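Local coordinates for protein D-mannose isomerase (Marinomonas mediterranea, PDB 5X32) that catalyses the reversible isomerisation of D-mannose to D-fructose and, less efficiently, acts on D-lyxose, but cannot use D-glucose, at residues Leu106-Gly114 with Tyr156-Trp164; Ala116-Gln127 with His178-Ala189. One frame throughout, in Å; residues are numbered along the deposited sequence.

Interaction 1: Leu106-Gly114 with Tyr156-Trp164. With PO4 (phosphate ion), chain C.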
# COMPACT_ATOMS: atom_id res chain seq x y z
N LEU A 106 1.07 -22.92 -5.08
CA LEU A 106 -0.32 -23.08 -4.68
C LEU A 106 -1.22 -22.32 -5.64
O LEU A 106 -2.32 -22.77 -5.98
CB LEU A 106 -0.54 -22.56 -3.27
CG LEU A 106 0.18 -23.24 -2.11
CD1 LEU A 106 -0.13 -22.46 -0.85
CD2 LEU A 106 -0.23 -24.70 -1.98
N ASP A 107 -0.77 -21.13 -6.02
CA ASP A 107 -1.51 -20.28 -6.93
C ASP A 107 -0.58 -19.58 -7.91
O ASP A 107 0.32 -18.83 -7.49
CB ASP A 107 -2.32 -19.25 -6.14
CG ASP A 107 -3.50 -18.73 -6.91
OD1 ASP A 107 -3.61 -19.04 -8.11
OD2 ASP A 107 -4.35 -18.03 -6.31
N GLU A 108 -0.81 -19.81 -9.20
CA GLU A 108 0.05 -19.26 -10.23
C GLU A 108 -0.68 -18.21 -11.06
O GLU A 108 -0.16 -17.73 -12.07
CB GLU A 108 0.57 -20.38 -11.14
CG GLU A 108 1.30 -21.48 -10.38
CD GLU A 108 1.97 -22.49 -11.30
OE1 GLU A 108 1.62 -23.69 -11.23
OE2 GLU A 108 2.84 -22.07 -12.09
N THR A 109 -1.88 -17.84 -10.61
CA THR A 109 -2.65 -16.81 -11.30
C THR A 109 -1.88 -15.50 -11.31
O THR A 109 -1.20 -15.16 -10.35
CB THR A 109 -4.00 -16.57 -10.66
OG1 THR A 109 -4.76 -17.78 -10.68
CG2 THR A 109 -4.74 -15.52 -11.45
N ASN A 110 -1.98 -14.80 -12.43
CA ASN A 110 -1.35 -13.52 -12.59
C ASN A 110 -2.26 -12.37 -12.16
O ASN A 110 -3.28 -12.11 -12.79
CB ASN A 110 -0.90 -13.35 -14.02
CG ASN A 110 0.23 -14.26 -14.35
OD1 ASN A 110 1.36 -14.08 -13.87
ND2 ASN A 110 -0.05 -15.28 -15.16
N HIS A 111 -1.89 -11.73 -11.06
CA HIS A 111 -2.65 -10.58 -10.58
C HIS A 111 -1.94 -9.28 -10.91
O HIS A 111 -0.75 -9.14 -10.64
CB HIS A 111 -2.85 -10.70 -9.08
CG HIS A 111 -3.77 -11.82 -8.69
ND1 HIS A 111 -5.10 -11.62 -8.39
CD2 HIS A 111 -3.54 -13.15 -8.55
CE1 HIS A 111 -5.66 -12.78 -8.09
NE2 HIS A 111 -4.73 -13.72 -8.17
N CYS A 112 -2.67 -8.31 -11.44
CA CYS A 112 -2.08 -7.02 -11.74
C CYS A 112 -1.56 -6.37 -10.46
O CYS A 112 -0.48 -5.77 -10.45
CB CYS A 112 -3.11 -6.11 -12.42
SG CYS A 112 -2.44 -4.49 -12.83
N TYR A 113 -2.31 -6.56 -9.37
CA TYR A 113 -1.92 -6.09 -8.05
C TYR A 113 -0.49 -6.53 -7.68
O TYR A 113 0.39 -5.71 -7.30
CB TYR A 113 -2.93 -6.63 -7.03
CG TYR A 113 -2.81 -6.10 -5.61
CD1 TYR A 113 -1.94 -6.69 -4.70
CD2 TYR A 113 -3.59 -5.04 -5.18
CE1 TYR A 113 -1.84 -6.21 -3.41
CE2 TYR A 113 -3.49 -4.56 -3.89
CZ TYR A 113 -2.62 -5.15 -3.02
OH TYR A 113 -2.52 -4.68 -1.74
N GLY A 114 -0.24 -7.83 -7.88
CA GLY A 114 1.06 -8.42 -7.66
C GLY A 114 2.12 -7.75 -8.52
O GLY A 114 3.16 -7.36 -8.02
N TYR A 156 -5.84 -0.76 -16.14
CA TYR A 156 -5.37 -2.13 -16.18
C TYR A 156 -6.47 -3.06 -15.68
O TYR A 156 -7.16 -2.75 -14.70
CB TYR A 156 -4.13 -2.32 -15.32
CG TYR A 156 -2.88 -1.63 -15.79
CD1 TYR A 156 -2.02 -2.26 -16.68
CD2 TYR A 156 -2.55 -0.36 -15.33
CE1 TYR A 156 -0.86 -1.64 -17.10
CE2 TYR A 156 -1.39 0.26 -15.75
CZ TYR A 156 -0.55 -0.38 -16.63
OH TYR A 156 0.60 0.24 -17.04
N LEU A 157 -6.65 -4.18 -16.36
CA LEU A 157 -7.55 -5.20 -15.85
C LEU A 157 -6.92 -5.94 -14.64
O LEU A 157 -5.77 -5.69 -14.26
CB LEU A 157 -7.95 -6.15 -16.97
CG LEU A 157 -6.87 -6.95 -17.68
CD1 LEU A 157 -6.69 -8.29 -17.00
CD2 LEU A 157 -7.30 -7.11 -19.09
N ASP A 158 -7.68 -6.84 -14.02
CA ASP A 158 -7.24 -7.30 -12.73
C ASP A 158 -6.40 -8.57 -12.79
O ASP A 158 -5.27 -8.59 -12.30
CB ASP A 158 -8.44 -7.52 -11.81
CG ASP A 158 -8.04 -7.98 -10.42
OD1 ASP A 158 -6.93 -7.59 -9.96
OD2 ASP A 158 -8.83 -8.71 -9.78
N GLU A 159 -6.93 -9.63 -13.39
CA GLU A 159 -6.21 -10.88 -13.39
C GLU A 159 -6.40 -11.72 -14.65
O GLU A 159 -7.47 -11.73 -15.27
CB GLU A 159 -6.57 -11.70 -12.15
CG GLU A 159 -7.99 -12.17 -12.09
CD GLU A 159 -8.15 -13.37 -11.19
OE1 GLU A 159 -7.96 -14.51 -11.67
OE2 GLU A 159 -8.44 -13.17 -9.99
N ILE A 160 -5.31 -12.38 -15.03
CA ILE A 160 -5.30 -13.41 -16.07
C ILE A 160 -4.82 -14.75 -15.48
O ILE A 160 -3.98 -14.77 -14.57
CB ILE A 160 -4.37 -12.99 -17.23
CG1 ILE A 160 -4.64 -11.54 -17.64
CG2 ILE A 160 -4.48 -13.95 -18.40
CD1 ILE A 160 -3.45 -10.84 -18.25
N SER A 161 -5.28 -15.87 -16.02
CA SER A 161 -4.90 -17.17 -15.48
C SER A 161 -3.41 -17.43 -15.74
O SER A 161 -2.75 -16.65 -16.41
CB SER A 161 -5.75 -18.27 -16.10
OG SER A 161 -5.56 -18.31 -17.50
N SER A 162 -2.88 -18.52 -15.17
CA SER A 162 -1.44 -18.79 -15.29
C SER A 162 -0.98 -19.05 -16.73
O SER A 162 0.11 -18.64 -17.11
CB SER A 162 -1.04 -19.99 -14.42
OG SER A 162 -1.97 -21.05 -14.53
N ASP A 163 -1.84 -19.71 -17.52
CA ASP A 163 -1.56 -20.01 -18.93
C ASP A 163 -1.50 -18.76 -19.83
O ASP A 163 -1.01 -18.84 -20.96
CB ASP A 163 -2.59 -21.02 -19.48
CG ASP A 163 -4.03 -20.58 -19.29
OD1 ASP A 163 -4.91 -21.47 -19.31
OD2 ASP A 163 -4.29 -19.37 -19.09
N TRP A 164 -2.04 -17.66 -19.31
CA TRP A 164 -2.23 -16.37 -19.99
C TRP A 164 -3.44 -16.37 -20.92
O TRP A 164 -3.57 -15.48 -21.76
CB TRP A 164 -0.99 -15.97 -20.81
CG TRP A 164 0.23 -15.62 -20.03
CD1 TRP A 164 1.44 -16.24 -20.11
CD2 TRP A 164 0.41 -14.52 -19.12
NE1 TRP A 164 2.35 -15.63 -19.28
CE2 TRP A 164 1.74 -14.57 -18.66
CE3 TRP A 164 -0.44 -13.52 -18.63
CZ2 TRP A 164 2.25 -13.66 -17.73
CZ3 TRP A 164 0.07 -12.62 -17.71
CH2 TRP A 164 1.40 -12.69 -17.28
P PO4 C . -4.90 -2.23 -0.33
O1 PO4 C . -5.65 -2.38 -1.64
O2 PO4 C . -5.83 -2.60 0.82
O3 PO4 C . -4.40 -0.81 -0.10
O4 PO4 C . -3.71 -3.15 -0.41

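Interaction 2: Ala116-Gln127 with His178-Ala189. With PO4 (phosphate ion), chain C.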
# COMPACT_ATOMS: atom_id res chain seq x y z
N ALA A 116 2.16 -4.81 -9.80
CA ALA A 116 2.43 -3.48 -9.28
C ALA A 116 3.44 -3.59 -8.16
O ALA A 116 4.45 -2.90 -8.15
CB ALA A 116 1.13 -2.79 -8.80
N PHE A 117 3.21 -4.51 -7.23
CA PHE A 117 4.16 -4.57 -6.12
C PHE A 117 5.53 -5.11 -6.55
O PHE A 117 6.56 -4.80 -5.93
CB PHE A 117 3.58 -5.37 -4.96
CG PHE A 117 2.81 -4.53 -4.00
CD1 PHE A 117 3.46 -3.63 -3.17
CD2 PHE A 117 1.43 -4.62 -3.92
CE1 PHE A 117 2.75 -2.83 -2.29
CE2 PHE A 117 0.71 -3.82 -3.04
CZ PHE A 117 1.38 -2.93 -2.22
N VAL A 118 5.55 -5.89 -7.63
CA VAL A 118 6.81 -6.36 -8.20
C VAL A 118 7.61 -5.16 -8.73
O VAL A 118 8.81 -5.02 -8.44
CB VAL A 118 6.58 -7.39 -9.33
CG1 VAL A 118 7.87 -7.63 -10.13
CG2 VAL A 118 6.10 -8.71 -8.75
N ILE A 119 6.93 -4.26 -9.45
CA ILE A 119 7.54 -3.01 -9.90
C ILE A 119 8.01 -2.14 -8.73
O ILE A 119 9.12 -1.61 -8.76
CB ILE A 119 6.56 -2.20 -10.78
CG1 ILE A 119 6.47 -2.83 -12.17
CG2 ILE A 119 7.02 -0.75 -10.92
CD1 ILE A 119 5.45 -2.20 -13.06
N LEU A 120 7.19 -2.04 -7.69
CA LEU A 120 7.58 -1.28 -6.50
C LEU A 120 8.87 -1.81 -5.89
O LEU A 120 9.82 -1.04 -5.61
CB LEU A 120 6.45 -1.31 -5.46
CG LEU A 120 6.72 -0.47 -4.22
CD1 LEU A 120 6.63 1.02 -4.52
CD2 LEU A 120 5.81 -0.88 -3.07
N ALA A 121 8.91 -3.13 -5.73
CA ALA A 121 10.10 -3.79 -5.18
C ALA A 121 11.32 -3.55 -6.08
O ALA A 121 12.41 -3.25 -5.57
CB ALA A 121 9.86 -5.28 -5.00
N TYR A 122 11.16 -3.65 -7.40
CA TYR A 122 12.31 -3.40 -8.28
C TYR A 122 12.79 -1.95 -8.20
O TYR A 122 14.00 -1.72 -8.20
CB TYR A 122 12.01 -3.77 -9.75
CG TYR A 122 11.95 -5.27 -9.96
CD1 TYR A 122 12.60 -6.12 -9.08
CD2 TYR A 122 11.21 -5.83 -10.99
CE1 TYR A 122 12.55 -7.49 -9.24
CE2 TYR A 122 11.15 -7.20 -11.16
CZ TYR A 122 11.82 -8.03 -10.28
OH TYR A 122 11.78 -9.40 -10.40
N SER A 123 11.86 -0.99 -8.08
CA SER A 123 12.25 0.41 -7.87
C SER A 123 13.17 0.48 -6.67
O SER A 123 14.29 0.99 -6.75
CB SER A 123 11.05 1.33 -7.62
OG SER A 123 10.16 1.34 -8.71
N ASN A 124 12.74 -0.11 -5.56
CA ASN A 124 13.55 -0.02 -4.36
C ASN A 124 14.92 -0.69 -4.52
O ASN A 124 15.95 -0.17 -4.03
CB ASN A 124 12.77 -0.59 -3.18
CG ASN A 124 11.80 0.43 -2.61
OD1 ASN A 124 12.16 1.22 -1.74
ND2 ASN A 124 10.57 0.45 -3.15
N ALA A 125 14.93 -1.83 -5.21
CA ALA A 125 16.18 -2.49 -5.56
C ALA A 125 17.11 -1.51 -6.27
O ALA A 125 18.27 -1.36 -5.91
CB ALA A 125 15.94 -3.72 -6.42
N LEU A 126 16.57 -0.85 -7.29
CA LEU A 126 17.35 0.12 -8.04
C LEU A 126 17.92 1.21 -7.16
O LEU A 126 19.12 1.49 -7.23
CB LEU A 126 16.51 0.75 -9.15
CG LEU A 126 17.28 1.74 -10.02
CD1 LEU A 126 18.31 1.01 -10.81
CD2 LEU A 126 16.37 2.53 -10.92
N GLN A 127 17.08 1.80 -6.30
CA GLN A 127 17.54 2.95 -5.53
C GLN A 127 18.58 2.52 -4.53
O GLN A 127 19.31 3.38 -4.05
CB GLN A 127 16.43 3.67 -4.76
CG GLN A 127 15.05 3.41 -5.25
CD GLN A 127 14.08 4.51 -4.85
OE1 GLN A 127 14.10 5.64 -5.38
NE2 GLN A 127 13.37 4.27 -3.76
N HIS A 178 -2.60 0.87 -6.72
CA HIS A 178 -1.24 0.47 -6.36
C HIS A 178 -0.31 0.55 -7.56
O HIS A 178 0.90 0.78 -7.42
CB HIS A 178 -1.27 -0.91 -5.74
CG HIS A 178 -1.66 -0.89 -4.30
ND1 HIS A 178 -0.91 -0.25 -3.34
CD2 HIS A 178 -2.76 -1.36 -3.67
CE1 HIS A 178 -1.51 -0.37 -2.17
NE2 HIS A 178 -2.64 -1.04 -2.34
N MET A 179 -0.88 0.37 -8.74
CA MET A 179 -0.12 0.52 -9.95
C MET A 179 0.38 1.94 -10.11
O MET A 179 1.56 2.15 -10.38
CB MET A 179 -0.96 0.11 -11.15
CG MET A 179 -0.15 -0.08 -12.40
SD MET A 179 1.07 -1.38 -12.21
CE MET A 179 2.31 -0.72 -13.34
N CYS A 180 -0.51 2.91 -9.86
CA CYS A 180 -0.17 4.32 -9.90
C CYS A 180 0.95 4.64 -8.96
O CYS A 180 1.95 5.27 -9.33
CB CYS A 180 -1.41 5.16 -9.54
SG CYS A 180 -1.04 6.89 -9.13
N GLU A 181 0.81 4.13 -7.74
CA GLU A 181 1.84 4.31 -6.73
C GLU A 181 3.20 3.75 -7.15
O GLU A 181 4.25 4.42 -7.02
CB GLU A 181 1.40 3.62 -5.46
CG GLU A 181 2.51 3.45 -4.46
CD GLU A 181 2.21 2.34 -3.46
OE1 GLU A 181 1.39 1.44 -3.78
OE2 GLU A 181 2.81 2.38 -2.35
N ALA A 182 3.16 2.54 -7.69
CA ALA A 182 4.36 1.82 -8.06
C ALA A 182 5.08 2.59 -9.14
O ALA A 182 6.30 2.77 -9.08
CB ALA A 182 4.02 0.41 -8.54
N LEU A 183 4.31 3.09 -10.10
CA LEU A 183 4.88 3.82 -11.22
C LEU A 183 5.47 5.17 -10.78
O LEU A 183 6.45 5.62 -11.40
CB LEU A 183 3.85 4.02 -12.31
CG LEU A 183 3.49 2.70 -12.98
CD1 LEU A 183 2.32 2.89 -13.91
CD2 LEU A 183 4.68 2.15 -13.74
N MET A 184 4.90 5.81 -9.75
CA MET A 184 5.60 6.96 -9.17
C MET A 184 6.95 6.58 -8.55
O MET A 184 7.95 7.31 -8.69
CB MET A 184 4.75 7.64 -8.11
CG MET A 184 3.62 8.46 -8.68
SD MET A 184 2.59 9.12 -7.38
CE MET A 184 3.80 10.15 -6.61
N SER A 185 6.99 5.43 -7.88
CA SER A 185 8.25 4.95 -7.31
C SER A 185 9.28 4.72 -8.43
O SER A 185 10.48 5.00 -8.29
CB SER A 185 8.03 3.67 -6.51
OG SER A 185 9.22 3.24 -5.88
N ALA A 186 8.77 4.21 -9.55
CA ALA A 186 9.60 3.91 -10.70
C ALA A 186 10.14 5.20 -11.30
O ALA A 186 11.31 5.29 -11.64
CB ALA A 186 8.82 3.12 -11.74
N PHE A 187 9.28 6.19 -11.44
CA PHE A 187 9.72 7.49 -11.93
C PHE A 187 10.78 8.12 -11.03
O PHE A 187 11.72 8.73 -11.51
CB PHE A 187 8.56 8.45 -12.12
CG PHE A 187 8.99 9.85 -12.45
CD1 PHE A 187 9.54 10.13 -13.69
CD2 PHE A 187 8.86 10.87 -11.54
CE1 PHE A 187 9.95 11.41 -14.01
CE2 PHE A 187 9.26 12.16 -11.86
CZ PHE A 187 9.81 12.43 -13.09
N ASP A 188 10.62 8.03 -9.72
CA ASP A 188 11.64 8.59 -8.83
C ASP A 188 12.97 7.85 -8.99
O ASP A 188 14.04 8.46 -9.01
CB ASP A 188 11.20 8.52 -7.37
CG ASP A 188 10.12 9.53 -7.01
OD1 ASP A 188 9.77 10.42 -7.83
OD2 ASP A 188 9.63 9.44 -5.86
N ALA A 189 12.89 6.53 -9.12
CA ALA A 189 14.08 5.71 -9.18
C ALA A 189 14.81 5.82 -10.51
O ALA A 189 16.05 5.68 -10.56
CB ALA A 189 13.72 4.25 -8.91
P PO4 C . -4.90 -2.23 -0.33
O1 PO4 C . -5.65 -2.38 -1.64
O2 PO4 C . -5.83 -2.60 0.82
O3 PO4 C . -4.40 -0.81 -0.10
O4 PO4 C . -3.71 -3.15 -0.41

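Interaction 1: Leu106-Gly114 with Tyr156-Trp164
Asn110 and His111 pair with Ile160 and Glu159 in a short antiparallel beta ladder, where strand 104-111 meets strand 155-160 inside a small sheet at the end of the (alpha/alpha)6-barrel where helix 112-127 starts. Asn110 and Ile160 form the hydrogen-bonded pair, Asn110 N giving to Ile160 O at 2.9 Å and Ile160 N to Asn110 O at 3.0 Å. His111 and Glu159 are the non-hydrogen-bonded pair that follows. The ladder then runs into the helix: His111 is its N-cap residue, and Cys112 N, in the first turn, reaches Asp158 O at 2.8 Å in a nearly straight bond.

The asparagine does more than pair. With CG anti to its carbonyl carbon (chi1 -69°), the Asn110 amide lies flat over one face of the Trp164 indole, the planes only 4° apart and Asn110 CG 3.5 Å from Trp164 CH2. ND2 gives to Ser161 O in the plane of its own amide, but from above the carbonyl plane. Trp164 N, which closes the type I turn from Ser161 to Trp164, comes to the same oxygen from the opposite face. Replacing Asn110 with alanine is likely to deprive Ser161 O of the side-chain donor and to uncover one face of the indole.

On the sheet face of His111, Glu159 runs alongside the imidazole: CB lies over one ring face, while OE2 comes within 3.4 Å of His111 CE1 without hydrogen bonding. Trp98 stacks on the same ring. Where helix 112-127 begins, Cys112 SG packs on Tyr156 CB at 3.7 Å and lies obliquely to the Tyr156 ring, a sulfur-aromatic contact that suits a compact thiol.

Chemically, backbone bonds set the register and one amide ties turn to strand, while the nearby carboxylates of Glu159 and Asp158 would probably ease protonation of His111.

Interaction 2: Ala116-Gln127 with His178-Ala189
Phe117 lies over one face of the His178 imidazole, its CZ 3.7 Å from His178 ND1; the planes are inclined at 40°, so the rings meet obliquely. Polar partners occupy the imidazole edge. ND1 gives to Glu181 OE1 at 2.9 Å, almost straight and in the ring plane, which fixes the ring's rotation; at the other nitrogen, NE2 gives to O3 of a phosphate ion, probably from the crystallisation liquor. The side chains of His380 and His251, by similarity the proton donor/acceptors, lie about 4 and 5 Å from that of His178, which probably places it in the active-site pocket.

Along the rest of the contact, helices 112-127 and 173-190 run nearly parallel, their segment axes approaching to 8.3 Å with 20° between their directions. Small residues permit this closeness: Ala182 CB rests on Ala116 O, and Ser123 is a knob in the hole formed by Ala182, Ser185, Ala186 and Ala189. Its hydroxyl is satisfied within its own helix by Ile119 O.

With helix 133-147 between them in sequence, packing on Tyr122, the pair is consistent with neighbouring inner helices of the (alpha/alpha)6-barrel; helix 52-69 covers Phe117, helix 249-265 Met184 and helix 193-212 Leu183.

How the interactions relate
Helix 112-127 belongs to both contacts: its first turn ends the strand pairing of interaction 1, and the rest forms one side of interaction 2. The centres lie 19 Å apart, and the segments alternate along the chain as 106-114, 116-127, 156-164 and 178-189, so the two contacts interlock in sequence, each strand segment coming before a helix segment of interaction 2. The contacts touch where Tyr113 CE2 meets His178 CD2 at 3.3 Å and Tyr156 CE2 meets Met179 CG at 3.6 Å. The strand-to-helix junction at Tyr113 thus brings interaction 1 to the phosphate site that His178 of interaction 2 also reaches, close to the probable catalytic histidines.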